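Local coordinates for protein luciferase-like monooxygenase (Streptomyces bottropensis, PDB 7BIP) that probably acts as a monooxygenase of the bacterial luciferase family, inserting oxygen during biosynthesis of the polyketide rishirilide, at residues A[6-11]-A[43-48]; A[79-84]-A[114-119]; A[105-110]-A[170-175]; A[130-135]-A[146-151]. One frame throughout, in Å; residues are numbered along the deposited sequence.

The contacts spread outward from the TIM barrel, contact 3 centred about 8 Å and contact 4 about 23 Å from the centre of the chain. Contact 3 pairs two barrel strands, whereas contact 1 joins two loops at the C-terminal ends of neighbouring strands, where the active site of TIM-barrel enzymes lies. Contacts 1 and 2 touch directly, Glu44 OE1 lying 2.8 Å from Leu79 N and His45 ND1 2.8 Å from Glu115 OE2. Contacts 2 and 3 meet where Phe82 packs on Ala110. Contact 4, its centre about 27 Å from that of contact 1, reaches the barrel through Phe130, whose ring touches Pro80 of contact 2 and Val174 of contact 3.

Contact 1. Residues A[6-11]-A[43-48]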
loop_
_atom_site.group_PDB
_atom_site.type_symbol
_atom_site.label_atom_id
_atom_site.label_comp_id
_atom_site.label_asym_id
_atom_site.label_seq_id
_atom_site.Cartn_x
_atom_site.Cartn_y
_atom_site.Cartn_z
ATOM N N ASN A 6 -14.989 2.471 -11.007
ATOM C CA ASN A 6 -13.673 1.930 -11.287
ATOM C C ASN A 6 -12.782 3.089 -11.702
ATOM O O ASN A 6 -13.213 3.977 -12.451
ATOM C CB ASN A 6 -13.749 0.874 -12.394
ATOM C CG ASN A 6 -12.526 -0.025 -12.446
ATOM O OD1 ASN A 6 -11.499 0.264 -11.837
ATOM N ND2 ASN A 6 -12.632 -1.123 -13.196
ATOM N N LEU A 7 -11.563 3.102 -11.186
ATOM C CA LEU A 7 -10.611 4.186 -11.426
ATOM C C LEU A 7 -9.386 3.589 -12.118
ATOM O O LEU A 7 -8.315 3.434 -11.533
ATOM C CB LEU A 7 -10.247 4.906 -10.112
ATOM C CG LEU A 7 -11.423 5.670 -9.494
ATOM C CD1 LEU A 7 -11.109 6.181 -8.080
ATOM C CD2 LEU A 7 -11.897 6.823 -10.416
ATOM N N PHE A 8 -9.571 3.236 -13.381
ATOM C CA PHE A 8 -8.530 2.626 -14.195
ATOM C C PHE A 8 -7.804 3.752 -14.913
ATOM O O PHE A 8 -8.393 4.391 -15.791
ATOM C CB PHE A 8 -9.171 1.671 -15.196
ATOM C CG PHE A 8 -8.210 0.778 -15.946
ATOM C CD1 PHE A 8 -8.444 -0.587 -16.016
ATOM C CD2 PHE A 8 -7.122 1.293 -16.630
ATOM C CE1 PHE A 8 -7.590 -1.424 -16.714
ATOM C CE2 PHE A 8 -6.268 0.457 -17.335
ATOM C CZ PHE A 8 -6.508 -0.900 -17.373
ATOM N N PRO A 9 -6.530 4.025 -14.604
ATOM C CA PRO A 9 -5.828 5.122 -15.293
ATOM C C PRO A 9 -5.361 4.705 -16.684
ATOM O O PRO A 9 -4.718 3.670 -16.859
ATOM C CB PRO A 9 -4.638 5.414 -14.371
ATOM C CG PRO A 9 -4.370 4.118 -13.700
ATOM C CD PRO A 9 -5.705 3.408 -13.553
ATOM N N THR A 10 -5.700 5.519 -17.682
ATOM C CA THR A 10 -5.180 5.377 -19.041
ATOM C C THR A 10 -4.639 6.754 -19.392
ATOM O O THR A 10 -5.305 7.552 -20.057
ATOM C CB THR A 10 -6.252 4.896 -20.027
ATOM O OG1 THR A 10 -7.438 5.685 -19.873
ATOM C CG2 THR A 10 -6.593 3.467 -19.752
ATOM N N VAL A 11 -3.433 7.040 -18.909
ATOM C CA VAL A 11 -2.905 8.396 -18.922
ATOM C C VAL A 11 -1.404 8.315 -18.704
ATOM O O VAL A 11 -0.910 7.426 -18.004
ATOM C CB VAL A 11 -3.595 9.267 -17.841
ATOM C CG1 VAL A 11 -3.345 8.683 -16.448
ATOM C CG2 VAL A 11 -3.120 10.703 -17.935
ATOM N N VAL A 43 -7.008 -0.921 -10.304
ATOM C CA VAL A 43 -6.368 -1.989 -11.062
ATOM C C VAL A 43 -4.887 -2.092 -10.691
ATOM O O VAL A 43 -4.349 -1.277 -9.946
ATOM C CB VAL A 43 -6.518 -1.764 -12.575
ATOM C CG1 VAL A 43 -7.961 -1.429 -12.897
ATOM C CG2 VAL A 43 -5.593 -0.635 -13.017
ATOM N N GLU A 44 -4.231 -3.125 -11.229
ATOM C CA GLU A 44 -2.780 -3.296 -11.114
ATOM C C GLU A 44 -2.193 -3.439 -12.512
ATOM O O GLU A 44 -2.543 -4.378 -13.237
ATOM C CB GLU A 44 -2.413 -4.527 -10.277
ATOM C CG GLU A 44 -0.897 -4.708 -10.106
ATOM C CD GLU A 44 -0.530 -5.896 -9.236
ATOM O OE1 GLU A 44 -1.438 -6.471 -8.599
ATOM O OE2 GLU A 44 0.671 -6.262 -9.194
ATOM N N HIS A 45 -1.292 -2.525 -12.880
ATOM C CA HIS A 45 -0.583 -2.601 -14.158
ATOM C C HIS A 45 0.753 -1.880 -14.040
ATOM O O HIS A 45 0.928 -1.002 -13.193
ATOM C CB HIS A 45 -1.382 -1.981 -15.301
ATOM C CG HIS A 45 -2.313 -2.937 -15.966
ATOM N ND1 HIS A 45 -1.884 -4.118 -16.531
ATOM C CD2 HIS A 45 -3.655 -2.903 -16.132
ATOM C CE1 HIS A 45 -2.920 -4.764 -17.033
ATOM N NE2 HIS A 45 -4.008 -4.053 -16.797
ATOM N N TYR A 46 1.692 -2.237 -14.928
ATOM C CA TYR A 46 3.050 -1.700 -14.877
ATOM C C TYR A 46 3.486 -1.118 -16.218
ATOM O O TYR A 46 3.196 -1.687 -17.276
ATOM C CB TYR A 46 4.060 -2.781 -14.459
ATOM C CG TYR A 46 3.732 -3.421 -13.139
ATOM C CD1 TYR A 46 4.324 -2.980 -11.960
ATOM C CD2 TYR A 46 2.816 -4.464 -13.066
ATOM C CE1 TYR A 46 4.012 -3.576 -10.735
ATOM C CE2 TYR A 46 2.502 -5.065 -11.862
ATOM C CZ TYR A 46 3.100 -4.616 -10.701
ATOM O OH TYR A 46 2.775 -5.223 -9.507
ATOM N N PHE A 47 4.177 0.027 -16.150
ATOM C CA PHE A 47 5.078 0.569 -17.179
ATOM C C PHE A 47 4.426 1.392 -18.284
ATOM O O PHE A 47 5.087 2.253 -18.870
ATOM C CB PHE A 47 5.894 -0.531 -17.874
ATOM C CG PHE A 47 6.546 -1.495 -16.943
ATOM C CD1 PHE A 47 7.181 -1.062 -15.789
ATOM C CD2 PHE A 47 6.521 -2.845 -17.227
ATOM C CE1 PHE A 47 7.771 -1.962 -14.934
ATOM C CE2 PHE A 47 7.117 -3.746 -16.388
ATOM C CZ PHE A 47 7.745 -3.308 -15.232
ATOM N N HIS A 48 3.166 1.130 -18.611
ATOM C CA HIS A 48 2.545 1.735 -19.778
ATOM C C HIS A 48 1.464 2.710 -19.341
ATOM O O HIS A 48 0.931 2.610 -18.236
ATOM C CB HIS A 48 1.936 0.665 -20.688
ATOM C CG HIS A 48 2.942 -0.290 -21.249
ATOM N ND1 HIS A 48 3.801 0.054 -22.272
ATOM C CD2 HIS A 48 3.230 -1.573 -20.928
ATOM C CE1 HIS A 48 4.576 -0.979 -22.557
ATOM N NE2 HIS A 48 4.249 -1.978 -21.757
#
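Two loops at the C-terminal mouth of the barrel meet where Phe8, following strand 2-6, packs against Val43 and His45, following strand 39-42. Val43 CG2 stands over the centre of the Phe8 ring as a CH-pi contact, 4.1 Å from its centroid and only 9° off the normal. The other methyl, CG1, comes closer to the ring carbons, 3.3 Å from Phe8 CD1, a tight fit. Phe8 CG is anti to the backbone N (chi1 -170°), which swings the ring across the valine side chain at about a right angle. Its far carbon, CZ, reaches His45 CD2 at 3.7 Å, with the two rings inclined at 45°. In the TIM-barrel fold such loops border the active-site pocket; a 1,2-ethanediol, probably from the crystallisation liquor, lies about 4 Å from the Phe8 side chain at the nearest atoms. With an alanine at Phe8, Val43 CG2 would probably lose the ring face it rests on and the His45 imidazole one of its neighbours. Pro9 adds a lighter contact, its CD meeting Val43 CG2 at 4.1 Å. The polar side of His45 is held from elsewhere, ND1 being hydrogen-bonded to Glu115, while Val43 O is hydrogen-bonded to Ser54 OG.

Contact 2. Residues A[79-84]-A[114-119]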
loop_
_atom_site.group_PDB
_atom_site.type_symbol
_atom_site.label_atom_id
_atom_site.label_comp_id
_atom_site.label_asym_id
_atom_site.label_seq_id
_atom_site.Cartn_x
_atom_site.Cartn_y
_atom_site.Cartn_z
ATOM N N LEU A 79 -2.524 -9.014 -9.071
ATOM C CA LEU A 79 -1.914 -10.005 -9.959
ATOM C C LEU A 79 -1.005 -10.928 -9.157
ATOM O O LEU A 79 0.187 -10.637 -8.975
ATOM C CB LEU A 79 -1.138 -9.319 -11.089
ATOM C CG LEU A 79 -1.937 -8.329 -11.953
ATOM C CD1 LEU A 79 -1.016 -7.681 -12.991
ATOM C CD2 LEU A 79 -3.108 -9.025 -12.643
ATOM N N PRO A 80 -1.506 -12.062 -8.664
ATOM C CA PRO A 80 -0.661 -12.921 -7.821
ATOM C C PRO A 80 0.616 -13.381 -8.503
ATOM O O PRO A 80 1.602 -13.653 -7.802
ATOM C CB PRO A 80 -1.581 -14.105 -7.475
ATOM C CG PRO A 80 -2.770 -13.980 -8.361
ATOM C CD PRO A 80 -2.894 -12.550 -8.745
ATOM N N VAL A 81 0.648 -13.429 -9.842
ATOM C CA VAL A 81 1.837 -13.901 -10.550
ATOM C C VAL A 81 3.056 -13.031 -10.256
ATOM O O VAL A 81 4.197 -13.508 -10.340
ATOM C CB VAL A 81 1.547 -13.999 -12.067
ATOM C CG1 VAL A 81 1.333 -12.623 -12.701
ATOM C CG2 VAL A 81 2.650 -14.759 -12.789
ATOM N N PHE A 82 2.855 -11.765 -9.885
ATOM C CA PHE A 82 3.972 -10.834 -9.768
ATOM C C PHE A 82 4.301 -10.486 -8.331
ATOM O O PHE A 82 5.053 -9.538 -8.085
ATOM C CB PHE A 82 3.693 -9.547 -10.548
ATOM C CG PHE A 82 3.619 -9.755 -12.022
ATOM C CD1 PHE A 82 4.468 -10.655 -12.644
ATOM C CD2 PHE A 82 2.686 -9.072 -12.782
ATOM C CE1 PHE A 82 4.388 -10.862 -14.012
ATOM C CE2 PHE A 82 2.610 -9.270 -14.148
ATOM C CZ PHE A 82 3.455 -10.175 -14.758
ATOM N N THR A 83 3.751 -11.209 -7.371
ATOM C CA THR A 83 4.072 -10.912 -5.997
ATOM C C THR A 83 4.308 -12.232 -5.278
ATOM O O THR A 83 4.289 -13.310 -5.881
ATOM C CB THR A 83 2.974 -10.052 -5.363
ATOM O OG1 THR A 83 3.362 -9.653 -4.041
ATOM C CG2 THR A 83 1.643 -10.804 -5.318
ATOM N N HIS A 84 4.587 -12.134 -4.000
ATOM C CA HIS A 84 4.711 -13.270 -3.109
ATOM C C HIS A 84 3.461 -13.367 -2.245
ATOM O O HIS A 84 3.000 -12.348 -1.718
ATOM C CB HIS A 84 5.937 -13.088 -2.215
ATOM C CG HIS A 84 6.362 -14.329 -1.501
ATOM N ND1 HIS A 84 5.600 -14.925 -0.520
ATOM C CD2 HIS A 84 7.492 -15.070 -1.606
ATOM C CE1 HIS A 84 6.228 -15.996 -0.070
ATOM N NE2 HIS A 84 7.383 -16.099 -0.700
ATOM N N ASP A 114 5.189 -7.107 -21.671
ATOM C CA ASP A 114 6.282 -6.420 -20.990
ATOM C C ASP A 114 6.253 -6.641 -19.483
ATOM O O ASP A 114 7.305 -6.607 -18.835
ATOM C CB ASP A 114 6.245 -4.924 -21.294
ATOM C CG ASP A 114 6.581 -4.621 -22.739
ATOM O OD1 ASP A 114 6.396 -3.464 -23.165
ATOM O OD2 ASP A 114 7.022 -5.546 -23.450
ATOM N N GLU A 115 5.067 -6.829 -18.892
ATOM C CA GLU A 115 5.016 -7.140 -17.466
ATOM C C GLU A 115 5.692 -8.471 -17.179
ATOM O O GLU A 115 6.509 -8.574 -16.258
ATOM C CB GLU A 115 3.571 -7.138 -16.959
ATOM C CG GLU A 115 2.913 -5.763 -17.011
ATOM C CD GLU A 115 1.435 -5.774 -16.647
ATOM O OE1 GLU A 115 0.819 -6.867 -16.626
ATOM O OE2 GLU A 115 0.883 -4.674 -16.414
ATOM N N PHE A 116 5.387 -9.507 -17.972
ATOM C CA PHE A 116 6.032 -10.804 -17.777
ATOM C C PHE A 116 7.540 -10.713 -17.993
ATOM O O PHE A 116 8.327 -11.291 -17.227
ATOM C CB PHE A 116 5.435 -11.845 -18.733
ATOM C CG PHE A 116 4.101 -12.392 -18.290
ATOM C CD1 PHE A 116 4.034 -13.465 -17.411
ATOM C CD2 PHE A 116 2.913 -11.841 -18.772
ATOM C CE1 PHE A 116 2.802 -13.972 -17.004
ATOM C CE2 PHE A 116 1.686 -12.347 -18.378
ATOM C CZ PHE A 116 1.629 -13.412 -17.496
ATOM N N THR A 117 7.960 -10.012 -19.047
ATOM C CA THR A 117 9.383 -9.952 -19.362
ATOM C C THR A 117 10.156 -9.247 -18.257
ATOM O O THR A 117 11.226 -9.710 -17.838
ATOM C CB THR A 117 9.602 -9.236 -20.694
ATOM O OG1 THR A 117 8.919 -9.938 -21.738
ATOM C CG2 THR A 117 11.087 -9.195 -21.009
ATOM N N ALA A 118 9.619 -8.132 -17.761
ATOM C CA ALA A 118 10.344 -7.339 -16.773
ATOM C C ALA A 118 10.486 -8.079 -15.452
ATOM O O ALA A 118 11.524 -7.983 -14.787
ATOM C CB ALA A 118 9.645 -5.997 -16.562
ATOM N N PHE A 119 9.459 -8.824 -15.048
ATOM C CA PHE A 119 9.550 -9.593 -13.815
ATOM C C PHE A 119 10.206 -10.950 -14.027
ATOM O O PHE A 119 10.378 -11.697 -13.058
ATOM C CB PHE A 119 8.161 -9.751 -13.191
ATOM C CG PHE A 119 7.672 -8.516 -12.484
ATOM C CD1 PHE A 119 8.125 -8.211 -11.216
ATOM C CD2 PHE A 119 6.745 -7.666 -13.084
ATOM C CE1 PHE A 119 7.674 -7.079 -10.551
ATOM C CE2 PHE A 119 6.281 -6.529 -12.421
ATOM C CZ PHE A 119 6.754 -6.237 -11.154
#
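Phe82 and Phe119 both carry CG anti to the carbonyl carbon, beside the backbone N, and from these positions their rings overlap in an offset stack, centroids 4.8 Å apart and planes 19° from parallel. Phe119 CD2 lies over the rim of one Phe82 face, 3.8 Å from Phe82 CD1, while Val81 CG1 of the same loop as Phe82 covers the opposite face. The leading edge of Phe82 is directed at Phe116: CZ points over the centre of that ring, and the planes stand at 70° in a T-shaped pair. Phe82 thus wedges between two aromatic side chains about one helical turn apart, so that the loop following barrel strand 72-78 is packed on the short helix 113-119 that follows strand 103-107. Replacing Phe82 by alanine is likely to open a gap between Phe116 and Phe119, taking the stacking partner from Phe119 and the edge from the face of Phe116. Beside this cluster, Glu115 CB touches Phe82 CE2 at 3.7 Å. The extended glutamate chain crosses the ring at about a right angle, and its OE2 is held by Tyr46 N as well as by His45. Phe119 also meets Tyr46 edge-to-face, and His84 of the second subunit makes another edge-to-face pair with it.

Contact 3. Residues A[105-110]-A[170-175]; sequences VGFGRA and PRILVA
Val105 and Phe107 carry the four backbone hydrogen bonds that join strand 103-107 to strand 171-175. Val105 gives its N to Arg171 O and takes Leu173 N on its O, both at 2.9 Å; Phe107 does likewise with Leu173 O and Ala175 N, both at 2.8 Å. Weaker CA-H...O contacts lie between them, notably Gly106 CA to Leu173 O at 3.3 Å. This is parallel pairing within the TIM-barrel sheet, Val105 standing beside Ile172 and Phe107 beside Val174, with the strand directions 27° apart. Among apolar contacts, Val105 CG2 lies alongside Pro170 CB, the two side chains pointing the same way, at 3.9 Å. The Phe107 ring slants past Ile172, its CE2 3.7 Å from the CG2 methyl, and helices 85-98 and 126-142 cover this side of the sheet through Leu88, Phe130 and Val134. Leu173 points to the other side, where Gly106 has no side chain to meet it. Just past the end of strand 103-107, Gly108 CA is touched by Ala175 CB at 3.9 Å. At the far end Arg171 forms a salt bridge with Asp227.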
loop_
_atom_site.group_PDB
_atom_site.type_symbol
_atom_site.label_atom_id
_atom_site.label_comp_id
_atom_site.label_asym_id
_atom_site.label_seq_id
_atom_site.Cartn_x
_atom_site.Cartn_y
_atom_site.Cartn_z
ATOM N N VAL A 105 -11.634 -8.652 -2.611
ATOM C CA VAL A 105 -10.353 -8.854 -3.290
ATOM C C VAL A 105 -10.583 -9.628 -4.584
ATOM O O VAL A 105 -10.784 -10.849 -4.577
ATOM C CB VAL A 105 -9.331 -9.567 -2.407
ATOM C CG1 VAL A 105 -8.001 -9.654 -3.161
ATOM C CG2 VAL A 105 -9.150 -8.804 -1.098
ATOM N N GLY A 106 -10.512 -8.925 -5.710
ATOM C CA GLY A 106 -10.408 -9.580 -7.001
ATOM C C GLY A 106 -8.958 -9.892 -7.340
ATOM O O GLY A 106 -8.066 -9.064 -7.148
ATOM N N PHE A 107 -8.742 -11.114 -7.831
ATOM C CA PHE A 107 -7.455 -11.604 -8.313
ATOM C C PHE A 107 -7.576 -11.854 -9.812
ATOM O O PHE A 107 -8.561 -12.441 -10.262
ATOM C CB PHE A 107 -7.049 -12.937 -7.646
ATOM C CG PHE A 107 -6.908 -12.897 -6.132
ATOM C CD1 PHE A 107 -5.641 -12.946 -5.541
ATOM C CD2 PHE A 107 -8.022 -12.912 -5.305
ATOM C CE1 PHE A 107 -5.490 -12.949 -4.149
ATOM C CE2 PHE A 107 -7.887 -12.926 -3.911
ATOM C CZ PHE A 107 -6.610 -12.941 -3.331
ATOM N N GLY A 108 -6.574 -11.433 -10.591
ATOM C CA GLY A 108 -6.645 -11.541 -12.034
ATOM C C GLY A 108 -5.381 -12.125 -12.643
ATOM O O GLY A 108 -4.340 -12.230 -11.998
ATOM N N ARG A 109 -5.503 -12.507 -13.913
ATOM C CA ARG A 109 -4.371 -12.982 -14.696
ATOM C C ARG A 109 -3.706 -11.809 -15.400
ATOM O O ARG A 109 -4.370 -10.861 -15.832
ATOM C CB ARG A 109 -4.811 -14.018 -15.734
ATOM C CG ARG A 109 -5.608 -15.182 -15.179
ATOM C CD ARG A 109 -4.714 -16.290 -14.657
ATOM N NE ARG A 109 -3.621 -16.638 -15.564
ATOM C CZ ARG A 109 -3.715 -17.523 -16.551
ATOM N NH1 ARG A 109 -2.662 -17.771 -17.321
ATOM N NH2 ARG A 109 -4.858 -18.157 -16.775
ATOM N N ALA A 110 -2.387 -11.871 -15.510
ATOM C CA ALA A 110 -1.700 -10.852 -16.279
ATOM C C ALA A 110 -1.744 -11.207 -17.762
ATOM O O ALA A 110 -1.889 -12.370 -18.148
ATOM C CB ALA A 110 -0.254 -10.709 -15.809
ATOM N N PRO A 170 -11.778 -11.404 3.532
ATOM C CA PRO A 170 -12.512 -10.694 2.480
ATOM C C PRO A 170 -12.990 -11.641 1.387
ATOM O O PRO A 170 -12.377 -12.679 1.114
ATOM C CB PRO A 170 -11.478 -9.704 1.943
ATOM C CG PRO A 170 -10.568 -9.469 3.085
ATOM C CD PRO A 170 -10.446 -10.808 3.755
ATOM N N ARG A 171 -14.112 -11.273 0.769
ATOM C CA ARG A 171 -14.606 -11.991 -0.401
ATOM C C ARG A 171 -13.496 -12.125 -1.433
ATOM O O ARG A 171 -12.750 -11.177 -1.682
ATOM C CB ARG A 171 -15.793 -11.242 -1.014
ATOM C CG ARG A 171 -16.561 -12.044 -2.074
ATOM C CD ARG A 171 -17.620 -11.182 -2.762
ATOM N NE ARG A 171 -18.566 -10.611 -1.809
ATOM C CZ ARG A 171 -19.665 -11.224 -1.388
ATOM N NH1 ARG A 171 -19.956 -12.440 -1.836
ATOM N NH2 ARG A 171 -20.471 -10.624 -0.518
ATOM N N ILE A 172 -13.384 -13.310 -2.033
ATOM C CA ILE A 172 -12.409 -13.571 -3.089
ATOM C C ILE A 172 -13.160 -13.670 -4.411
ATOM O O ILE A 172 -14.108 -14.451 -4.534
ATOM C CB ILE A 172 -11.611 -14.862 -2.817
ATOM C CG1 ILE A 172 -10.705 -14.704 -1.590
ATOM C CG2 ILE A 172 -10.755 -15.249 -4.035
ATOM C CD1 ILE A 172 -10.014 -16.020 -1.187
ATOM N N LEU A 173 -12.743 -12.875 -5.396
ATOM C CA LEU A 173 -13.282 -12.974 -6.746
ATOM C C LEU A 173 -12.150 -13.270 -7.717
ATOM O O LEU A 173 -11.038 -12.760 -7.558
ATOM C CB LEU A 173 -14.005 -11.685 -7.160
ATOM C CG LEU A 173 -15.087 -11.270 -6.169
ATOM C CD1 LEU A 173 -14.542 -10.170 -5.277
ATOM C CD2 LEU A 173 -16.348 -10.825 -6.902
ATOM N N VAL A 174 -12.433 -14.089 -8.724
ATOM C CA VAL A 174 -11.437 -14.491 -9.710
ATOM C C VAL A 174 -11.840 -13.900 -11.051
ATOM O O VAL A 174 -12.954 -14.136 -11.533
ATOM C CB VAL A 174 -11.306 -16.020 -9.788
ATOM C CG1 VAL A 174 -10.451 -16.413 -10.978
ATOM C CG2 VAL A 174 -10.700 -16.539 -8.488
ATOM N N ALA A 175 -10.939 -13.128 -11.647
ATOM C CA ALA A 175 -11.240 -12.475 -12.912
ATOM C C ALA A 175 -11.061 -13.464 -14.048
ATOM O O ALA A 175 -10.049 -14.169 -14.117
ATOM C CB ALA A 175 -10.343 -11.258 -13.126
#

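Contact 4. Residues A[130-135]-A[146-151]. With EDO (1,2-ethanediol), chain J.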
loop_
_atom_site.group_PDB
_atom_site.type_symbol
_atom_site.label_atom_id
_atom_site.label_comp_id
_atom_site.label_asym_id
_atom_site.label_seq_id
_atom_site.Cartn_x
_atom_site.Cartn_y
_atom_site.Cartn_z
ATOM N N PHE A 130 -0.999 -18.411 -10.765
ATOM C CA PHE A 130 -2.210 -17.715 -10.354
ATOM C C PHE A 130 -3.011 -18.544 -9.357
ATOM O O PHE A 130 -3.369 -18.059 -8.275
ATOM C CB PHE A 130 -3.059 -17.385 -11.583
ATOM C CG PHE A 130 -4.390 -16.783 -11.248
ATOM C CD1 PHE A 130 -4.497 -15.432 -10.987
ATOM C CD2 PHE A 130 -5.531 -17.571 -11.171
ATOM C CE1 PHE A 130 -5.719 -14.867 -10.669
ATOM C CE2 PHE A 130 -6.749 -17.013 -10.848
ATOM C CZ PHE A 130 -6.846 -15.661 -10.604
ATOM N N ASP A 131 -3.310 -19.793 -9.712
ATOM C CA ASP A 131 -4.122 -20.634 -8.832
ATOM C C ASP A 131 -3.434 -20.857 -7.495
ATOM O O ASP A 131 -4.081 -20.813 -6.442
ATOM C CB ASP A 131 -4.421 -21.974 -9.501
ATOM C CG ASP A 131 -5.437 -21.857 -10.637
ATOM O OD1 ASP A 131 -6.255 -20.906 -10.647
ATOM O OD2 ASP A 131 -5.410 -22.729 -11.522
ATOM N N GLU A 132 -2.115 -21.106 -7.511
ATOM C CA GLU A 132 -1.406 -21.312 -6.251
ATOM C C GLU A 132 -1.287 -20.022 -5.455
ATOM O O GLU A 132 -1.298 -20.061 -4.221
ATOM C CB GLU A 132 -0.027 -21.926 -6.500
ATOM C CG GLU A 132 -0.130 -23.349 -7.019
ATOM C CD GLU A 132 1.154 -24.135 -6.863
ATOM O OE1 GLU A 132 2.039 -23.687 -6.105
ATOM O OE2 GLU A 132 1.267 -25.206 -7.498
ATOM N N GLY A 133 -1.187 -18.872 -6.127
ATOM C CA GLY A 133 -1.151 -17.610 -5.406
ATOM C C GLY A 133 -2.458 -17.313 -4.697
ATOM O O GLY A 133 -2.461 -16.888 -3.535
ATOM N N VAL A 134 -3.586 -17.549 -5.378
ATOM C CA VAL A 134 -4.890 -17.329 -4.756
ATOM C C VAL A 134 -5.065 -18.246 -3.555
ATOM O O VAL A 134 -5.480 -17.815 -2.470
ATOM C CB VAL A 134 -6.016 -17.536 -5.782
ATOM C CG1 VAL A 134 -7.379 -17.467 -5.085
ATOM C CG2 VAL A 134 -5.928 -16.494 -6.904
ATOM N N GLU A 135 -4.758 -19.527 -3.728
ATOM C CA GLU A 135 -5.000 -20.468 -2.643
ATOM C C GLU A 135 -4.059 -20.229 -1.471
ATOM O O GLU A 135 -4.467 -20.352 -0.310
ATOM C CB GLU A 135 -4.873 -21.897 -3.154
ATOM C CG GLU A 135 -4.957 -22.974 -2.069
ATOM C CD GLU A 135 -6.332 -23.068 -1.410
ATOM O OE1 GLU A 135 -7.265 -22.361 -1.840
ATOM O OE2 GLU A 135 -6.466 -23.852 -0.450
ATOM N N VAL A 146 0.346 -22.470 8.942
ATOM C CA VAL A 146 0.195 -22.847 7.546
ATOM C C VAL A 146 1.509 -23.406 7.021
ATOM O O VAL A 146 2.561 -22.758 7.113
ATOM C CB VAL A 146 -0.256 -21.638 6.715
ATOM C CG1 VAL A 146 -0.290 -21.987 5.215
ATOM C CG2 VAL A 146 -1.628 -21.167 7.191
ATOM N N VAL A 147 1.452 -24.609 6.467
ATOM C CA VAL A 147 2.587 -25.212 5.784
ATOM C C VAL A 147 2.231 -25.248 4.309
ATOM O O VAL A 147 1.331 -25.988 3.895
ATOM C CB VAL A 147 2.915 -26.605 6.322
ATOM C CG1 VAL A 147 4.127 -27.133 5.594
ATOM C CG2 VAL A 147 3.196 -26.512 7.825
ATOM N N TRP A 148 2.890 -24.406 3.525
ATOM C CA TRP A 148 2.597 -24.262 2.104
ATOM C C TRP A 148 3.791 -24.801 1.327
ATOM O O TRP A 148 4.884 -24.226 1.374
ATOM C CB TRP A 148 2.295 -22.803 1.747
ATOM C CG TRP A 148 2.018 -22.641 0.283
ATOM C CD1 TRP A 148 2.869 -22.131 -0.659
ATOM C CD2 TRP A 148 0.836 -23.039 -0.419
ATOM N NE1 TRP A 148 2.281 -22.175 -1.901
ATOM C CE2 TRP A 148 1.032 -22.722 -1.782
ATOM C CE3 TRP A 148 -0.371 -23.630 -0.029
ATOM C CZ2 TRP A 148 0.061 -22.972 -2.758
ATOM C CZ3 TRP A 148 -1.339 -23.867 -0.996
ATOM C CH2 TRP A 148 -1.113 -23.543 -2.348
ATOM N N GLU A 149 3.586 -25.919 0.635
ATOM C CA GLU A 149 4.651 -26.601 -0.085
ATOM C C GLU A 149 4.466 -26.369 -1.573
ATOM O O GLU A 149 4.320 -27.314 -2.354
ATOM C CB GLU A 149 4.641 -28.090 0.259
ATOM C CG GLU A 149 4.920 -28.327 1.724
ATOM C CD GLU A 149 6.369 -28.053 2.072
ATOM O OE1 GLU A 149 7.202 -27.950 1.144
ATOM O OE2 GLU A 149 6.686 -27.950 3.272
ATOM N N GLY A 150 4.468 -25.104 -1.967
ATOM C CA GLY A 150 4.009 -24.752 -3.291
ATOM C C GLY A 150 5.039 -24.982 -4.376
ATOM O O GLY A 150 6.241 -25.126 -4.133
ATOM N N THR A 151 4.521 -24.994 -5.605
ATOM C CA THR A 151 5.366 -25.088 -6.788
ATOM C C THR A 151 6.318 -23.902 -6.859
ATOM O O THR A 151 7.472 -24.046 -7.284
ATOM C CB THR A 151 4.481 -25.166 -8.042
ATOM O OG1 THR A 151 3.623 -26.320 -7.962
ATOM C CG2 THR A 151 5.336 -25.289 -9.323
HETATM C C1 EDO J . 7.885 -29.237 6.333
HETATM O O1 EDO J . 9.150 -28.609 6.584
HETATM C C2 EDO J . 7.986 -30.096 5.079
HETATM O O2 EDO J . 6.693 -30.623 4.748
HETATM O O HOH W 1 3.383 -21.811 -4.738
#
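Glu132 on helix 126-142 grips Thr151 at the end of a two-stranded antiparallel hairpin, strands 146-149 and 154-158, on the periphery of the barrel chain. Its chain, extended beyond CG, carries the carboxylate to Thr151, which gives it two hydrogen bonds in a fork: OE1 takes the backbone N of Thr151 on its syn lone pair at 2.8 Å, in a bent bond (143°), and the hydroxyl OG1 gives its proton to OE2 at 2.6 Å, 17° out of the carboxylate plane on the syn side. With each oxygen engaged by the same residue, the rotation of the carboxylate is probably fixed. Glu132 OE1 has a second donor, a water 2.7 Å away that in turn accepts the indole N-H of Trp148 NE1 at 3.1 Å. The water lies in the indole plane at its edge and satisfies NE1 of the buried Trp148, tying it indirectly to the same glutamate. Glu132 CB itself lies in plane at the ring edge, 3.9 Å from Trp148 CZ2. One turn on, with CG anti to the backbone N (chi1 174°), Glu135 lays CG against the indole, 3.9 Å from Trp148 CZ3; the bend at chi2 then turns the carboxylate, whose OE2 forms salt bridges with Arg138 and Arg139. On the solvent side of the hairpin, Glu149 OE2 accepts a weak hydrogen bond, 3.1 Å long, from O2 of a 1,2-ethanediol probably from the crystallisation liquor.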